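Long-range contacts in endonuclease NucS (Pyrococcus abyssi, PDB 2VLD), which cleaves the 3' and 5' single-stranded ends of branched DNA structures, working as a homodimer that binds single-stranded DNA: residues Val4-Asn9 with Pro107-Val112; Lys152-Gly157 with Asp193-Glu198. The protein carries 2 engineered substitutions. All blocks are in the same frame, centred on the assembly; numbering follows the deposited sequence.

The two contacts belong to different domains: contact 1 to the N-terminal, PH-like one that holds the single-stranded DNA binding site, contact 2 to the C-terminal nuclease domain. Their centres are 44 Å apart, on opposite sides of the chain's centre, and they share no helix or strand. Contact 1 pairs two strands of one antiparallel sheet, so its polar bonds are all main-chain ones, with apolar side chains packed on both faces; of segment 107-112, the part from S109 to V112 is buried, while 4-9 runs from partly covered to exposed. Contact 2 sets a turn against a helix and relies on side chains, with apolar packing on its inner part and charges toward the surface. Each also touches the second subunit.

Contact 1: Val4-Asn9 with Pro107-Val112; sequences VIIKEN and PYSLVV
I5 pairs with V112 and K7 with L110 as hydrogen-bonded antiparallel pairs, the strand axes 164° apart in direction and 4.7 Å at closest approach. I5 N gives to V112 O at 2.9 Å, and V112 N returns a bond of 2.9 Å to I5 O. K7 N reaches L110 O at 3.2 Å, but the return bond from L110 N to K7 O is weak at 3.4 Å. Between them, I6 and V111 form a non-hydrogen-bonded pair, with V111 CA 3.3 Å from I5 O in a CA-H...O contact. Strand 4-7 extends the antiparallel sheet of the PH-like domain; beyond this pairing, Y108 and S109 both face F32 in a classic beta bulge. The beta-branched I5, I6, V111 and V112 suit the extended backbone and give both faces an apolar surface. I6 and V111 lie side by side, I6 CG1 3.7 Å from V111 CG2, each branch anti to its own carbonyl carbon. Their face meets the second subunit, where I6 packs on the other chain's I6 and V111 on its F32. On the other face, I5 CB stands 4.3 Å from V112 CB, while helix 12-25 covers L110 through L18 and V112 through A22.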
loop_
_atom_site.group_PDB
_atom_site.type_symbol
_atom_site.label_atom_id
_atom_site.label_comp_id
_atom_site.label_asym_id
_atom_site.label_seq_id
_atom_site.Cartn_x
_atom_site.Cartn_y
_atom_site.Cartn_z
ATOM N N VAL A 4 16.410 2.767 -8.974
ATOM C CA VAL A 4 15.337 1.960 -9.532
ATOM C C VAL A 4 15.888 0.963 -10.549
ATOM O O VAL A 4 16.588 1.343 -11.484
ATOM C CB VAL A 4 14.233 2.858 -10.158
ATOM C CG1 VAL A 4 13.606 2.217 -11.400
ATOM C CG2 VAL A 4 13.177 3.191 -9.125
ATOM N N ILE A 5 15.589 -0.315 -10.349
ATOM C CA ILE A 5 15.899 -1.331 -11.348
ATOM C C ILE A 5 14.599 -1.970 -11.808
ATOM O O ILE A 5 13.769 -2.357 -10.993
ATOM C CB ILE A 5 16.858 -2.396 -10.803
ATOM C CG1 ILE A 5 18.142 -1.742 -10.311
ATOM C CG2 ILE A 5 17.191 -3.418 -11.875
ATOM C CD1 ILE A 5 18.516 -2.162 -8.942
ATOM N N ILE A 6 14.427 -2.058 -13.118
ATOM C CA ILE A 6 13.210 -2.587 -13.702
ATOM C C ILE A 6 13.518 -3.723 -14.667
ATOM O O ILE A 6 14.547 -3.712 -15.347
ATOM C CB ILE A 6 12.458 -1.488 -14.466
ATOM C CG1 ILE A 6 11.934 -0.432 -13.498
ATOM C CG2 ILE A 6 11.326 -2.080 -15.305
ATOM C CD1 ILE A 6 11.518 0.861 -14.154
ATOM N N LYS A 7 12.621 -4.707 -14.709
ATOM C CA LYS A 7 12.614 -5.697 -15.770
ATOM C C LYS A 7 11.191 -5.724 -16.327
ATOM O O LYS A 7 10.271 -6.184 -15.646
ATOM C CB LYS A 7 13.044 -7.063 -15.228
ATOM C CG LYS A 7 14.106 -7.790 -16.067
ATOM C CD LYS A 7 15.510 -7.182 -15.870
ATOM C CE LYS A 7 16.632 -8.218 -16.014
ATOM N NZ LYS A 7 16.862 -8.667 -17.417
ATOM N N GLU A 8 11.013 -5.207 -17.552
ATOM C CA GLU A 8 9.667 -4.999 -18.136
ATOM C C GLU A 8 8.945 -6.309 -18.452
ATOM O O GLU A 8 7.808 -6.316 -18.934
ATOM C CB GLU A 8 9.687 -4.065 -19.361
ATOM C CG GLU A 8 8.322 -3.379 -19.601
ATOM C CD GLU A 8 8.313 -2.391 -20.761
ATOM O OE1 GLU A 8 8.610 -2.807 -21.908
ATOM O OE2 GLU A 8 7.984 -1.199 -20.527
ATOM N N ASN A 9 9.640 -7.407 -18.188
ATOM C CA ASN A 9 9.060 -8.729 -18.032
ATOM C C ASN A 9 10.185 -9.557 -17.442
ATOM O O ASN A 9 11.318 -9.468 -17.916
ATOM C CB ASN A 9 8.592 -9.317 -19.364
ATOM C CG ASN A 9 7.644 -10.489 -19.186
ATOM O OD1 ASN A 9 8.039 -11.566 -18.731
ATOM N ND2 ASN A 9 6.385 -10.287 -19.552
ATOM N N PRO A 107 3.853 -12.302 -14.864
ATOM C CA PRO A 107 4.501 -11.150 -14.242
ATOM C C PRO A 107 4.737 -10.031 -15.253
ATOM O O PRO A 107 5.632 -10.139 -16.093
ATOM C CB PRO A 107 5.827 -11.727 -13.729
ATOM C CG PRO A 107 6.089 -12.953 -14.574
ATOM C CD PRO A 107 4.827 -13.321 -15.305
ATOM N N TYR A 108 3.932 -8.974 -15.180
ATOM C CA TYR A 108 4.048 -7.873 -16.132
ATOM C C TYR A 108 5.325 -7.078 -15.928
ATOM O O TYR A 108 5.897 -6.562 -16.879
ATOM C CB TYR A 108 2.857 -6.931 -16.038
ATOM C CG TYR A 108 1.516 -7.582 -16.274
ATOM C CD1 TYR A 108 0.565 -7.630 -15.255
ATOM C CD2 TYR A 108 1.184 -8.135 -17.514
ATOM C CE1 TYR A 108 -0.679 -8.203 -15.461
ATOM C CE2 TYR A 108 -0.060 -8.716 -17.727
ATOM C CZ TYR A 108 -0.982 -8.749 -16.693
ATOM O OH TYR A 108 -2.217 -9.317 -16.874
ATOM N N SER A 109 5.765 -6.975 -14.683
ATOM C CA SER A 109 6.976 -6.231 -14.361
ATOM C C SER A 109 7.325 -6.347 -12.896
ATOM O O SER A 109 6.454 -6.516 -12.048
ATOM C CB SER A 109 6.834 -4.746 -14.711
ATOM O OG SER A 109 7.889 -3.998 -14.128
ATOM N N LEU A 110 8.613 -6.231 -12.621
ATOM C CA LEU A 110 9.125 -6.194 -11.277
ATOM C C LEU A 110 10.026 -4.971 -11.174
ATOM O O LEU A 110 10.789 -4.677 -12.087
ATOM C CB LEU A 110 9.897 -7.483 -10.980
ATOM C CG LEU A 110 10.452 -7.746 -9.578
ATOM C CD1 LEU A 110 10.780 -9.222 -9.398
ATOM C CD2 LEU A 110 11.683 -6.886 -9.299
ATOM N N VAL A 111 9.924 -4.258 -10.060
ATOM C CA VAL A 111 10.741 -3.076 -9.809
ATOM C C VAL A 111 11.420 -3.174 -8.436
ATOM O O VAL A 111 10.748 -3.369 -7.406
ATOM C CB VAL A 111 9.886 -1.794 -9.847
ATOM C CG1 VAL A 111 10.719 -0.586 -9.455
ATOM C CG2 VAL A 111 9.251 -1.596 -11.219
ATOM N N VAL A 112 12.742 -3.052 -8.423
ATOM C CA VAL A 112 13.485 -2.948 -7.171
ATOM C C VAL A 112 13.728 -1.469 -6.946
ATOM O O VAL A 112 14.093 -0.746 -7.872
ATOM C CB VAL A 112 14.842 -3.695 -7.213
ATOM C CG1 VAL A 112 15.560 -3.615 -5.869
ATOM C CG2 VAL A 112 14.640 -5.144 -7.613
#

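Contact 2: Lys152-Gly157 with Asp193-Glu198; sequences KPIRHG and DSLKEE
R155 lies along one side of segment 193-198 of helix 182-199, meeting S194 near its base and E198, one turn on, near its tip. Its CB is 3.6 Å from S194 OG. CG is set anti to the carbonyl carbon (chi1 -81°), and the chain then runs extended to NE, CG and CD both passing E198 OE1. NE comes 3.6 Å from that OE1 in a salt bridge of charges alone, the oxygen lying well out of the guanidinium plane. The carboxylate is stacked on the guanidinium, their planes 29° apart, and E198 CG sits over one face near its rim, 3.9 Å from NH2. R155 NH1 comes nearest E197 O, at 4.2 Å, too far for a bond. Long, flexible and flat-ended, an arginine can both pack its methylenes and stack its charge. S194 is small enough for the turn to come close; its OG takes a weak hydrogen bond of 3.4 Å from H156 N and lies 3.5 Å from I154 CG2. On the inner side, I154 and L195 cross at about a right angle, I154 CG1 touching L195 CD2 at 3.6 Å. I154-G157 is a type I turn that closes the beta hairpin of strands 146-154 and 157-164, the former one of the sheet's two outermost within the chain. Helix 182-199 packs over this sheet of the PDDEXK-type nuclease domain, with L195 reaching M162 on strand 157-164 and V203 on strand 203-209.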
loop_
_atom_site.group_PDB
_atom_site.type_symbol
_atom_site.label_atom_id
_atom_site.label_comp_id
_atom_site.label_asym_id
_atom_site.label_seq_id
_atom_site.Cartn_x
_atom_site.Cartn_y
_atom_site.Cartn_z
ATOM N N LYS A 152 -5.636 27.455 12.841
ATOM C CA LYS A 152 -7.022 27.815 12.588
ATOM C C LYS A 152 -7.518 27.134 11.313
ATOM O O LYS A 152 -6.952 27.339 10.235
ATOM C CB LYS A 152 -7.178 29.344 12.515
ATOM C CG LYS A 152 -8.597 29.854 12.249
ATOM C CD LYS A 152 -9.542 29.565 13.406
ATOM C CE LYS A 152 -10.898 30.205 13.178
ATOM N NZ LYS A 152 -11.841 29.796 14.254
ATOM N N PRO A 153 -8.552 26.292 11.436
ATOM C CA PRO A 153 -9.174 25.747 10.240
ATOM C C PRO A 153 -9.816 26.839 9.392
ATOM O O PRO A 153 -10.534 27.692 9.913
ATOM C CB PRO A 153 -10.233 24.780 10.796
ATOM C CG PRO A 153 -9.752 24.451 12.155
ATOM C CD PRO A 153 -9.185 25.755 12.648
ATOM N N ILE A 154 -9.518 26.778 8.097
ATOM C CA ILE A 154 -9.940 27.715 7.056
ATOM C C ILE A 154 -10.639 26.909 5.963
ATOM O O ILE A 154 -10.586 25.685 5.984
ATOM C CB ILE A 154 -8.689 28.495 6.560
ATOM C CG1 ILE A 154 -8.794 29.932 7.000
ATOM C CG2 ILE A 154 -8.475 28.448 5.074
ATOM C CD1 ILE A 154 -8.877 30.077 8.503
ATOM N N ARG A 155 -11.313 27.570 5.024
ATOM C CA ARG A 155 -12.035 26.856 3.973
ATOM C C ARG A 155 -11.146 25.867 3.211
ATOM O O ARG A 155 -11.555 24.721 2.975
ATOM C CB ARG A 155 -12.685 27.825 2.999
ATOM C CG ARG A 155 -14.001 28.409 3.468
ATOM C CD ARG A 155 -14.550 29.301 2.369
ATOM N NE ARG A 155 -15.724 30.073 2.776
ATOM C CZ ARG A 155 -16.451 30.829 1.953
ATOM N NH1 ARG A 155 -16.139 30.931 0.662
ATOM N NH2 ARG A 155 -17.500 31.482 2.424
ATOM N N HIS A 156 -9.944 26.304 2.832
ATOM C CA HIS A 156 -9.005 25.437 2.110
ATOM C C HIS A 156 -7.690 25.232 2.851
ATOM O O HIS A 156 -6.619 25.237 2.235
ATOM C CB HIS A 156 -8.693 25.981 0.709
ATOM C CG HIS A 156 -9.901 26.279 -0.114
ATOM N ND1 HIS A 156 -10.972 25.414 -0.213
ATOM C CD2 HIS A 156 -10.201 27.344 -0.895
ATOM C CE1 HIS A 156 -11.885 25.941 -1.009
ATOM N NE2 HIS A 156 -11.440 27.109 -1.438
ATOM N N GLY A 157 -7.751 25.048 4.161
ATOM C CA GLY A 157 -6.525 24.765 4.872
ATOM C C GLY A 157 -6.484 25.148 6.323
ATOM O O GLY A 157 -7.508 25.380 6.954
ATOM N N ASP A 193 -5.470 33.597 -0.355
ATOM C CA ASP A 193 -6.469 33.580 -1.419
ATOM C C ASP A 193 -7.809 33.041 -0.941
ATOM O O ASP A 193 -8.846 33.637 -1.222
ATOM C CB ASP A 193 -5.975 32.763 -2.613
ATOM C CG ASP A 193 -4.873 33.463 -3.389
ATOM O OD1 ASP A 193 -4.681 34.687 -3.204
ATOM O OD2 ASP A 193 -4.198 32.783 -4.191
ATOM N N SER A 194 -7.780 31.923 -0.215
ATOM C CA SER A 194 -8.977 31.332 0.389
ATOM C C SER A 194 -9.731 32.362 1.233
ATOM O O SER A 194 -10.947 32.495 1.126
ATOM C CB SER A 194 -8.586 30.107 1.236
ATOM O OG SER A 194 -9.667 29.607 2.010
ATOM N N LEU A 195 -8.996 33.095 2.058
ATOM C CA LEU A 195 -9.593 34.105 2.909
ATOM C C LEU A 195 -9.995 35.355 2.128
ATOM O O LEU A 195 -10.958 36.028 2.491
ATOM C CB LEU A 195 -8.650 34.460 4.051
ATOM C CG LEU A 195 -8.397 33.361 5.084
ATOM C CD1 LEU A 195 -7.024 33.525 5.618
ATOM C CD2 LEU A 195 -9.392 33.390 6.221
ATOM N N LYS A 196 -9.267 35.656 1.055
ATOM C CA LYS A 196 -9.641 36.764 0.171
ATOM C C LYS A 196 -11.008 36.522 -0.483
ATOM O O LYS A 196 -11.815 37.439 -0.595
ATOM C CB LYS A 196 -8.555 37.053 -0.876
ATOM C CG LYS A 196 -7.445 37.978 -0.375
ATOM C CD LYS A 196 -6.362 38.200 -1.437
ATOM C CE LYS A 196 -5.250 39.098 -0.888
ATOM N NZ LYS A 196 -4.024 39.103 -1.745
ATOM N N GLU A 197 -11.263 35.281 -0.888
ATOM C CA GLU A 197 -12.569 34.869 -1.391
ATOM C C GLU A 197 -13.639 34.918 -0.318
ATOM O O GLU A 197 -14.815 34.746 -0.602
ATOM C CB GLU A 197 -12.514 33.450 -1.962
ATOM C CG GLU A 197 -11.693 33.329 -3.227
ATOM C CD GLU A 197 -12.311 32.388 -4.237
ATOM O OE1 GLU A 197 -12.710 31.269 -3.842
ATOM O OE2 GLU A 197 -12.395 32.773 -5.425
ATOM N N GLU A 198 -13.234 35.146 0.920
ATOM C CA GLU A 198 -14.188 35.128 2.016
ATOM C C GLU A 198 -14.454 36.487 2.644
ATOM O O GLU A 198 -15.603 36.821 2.918
ATOM C CB GLU A 198 -13.768 34.121 3.088
ATOM C CG GLU A 198 -14.881 33.848 4.095
ATOM C CD GLU A 198 -14.620 32.667 5.008
ATOM O OE1 GLU A 198 -13.561 32.006 4.895
ATOM O OE2 GLU A 198 -15.502 32.400 5.851
#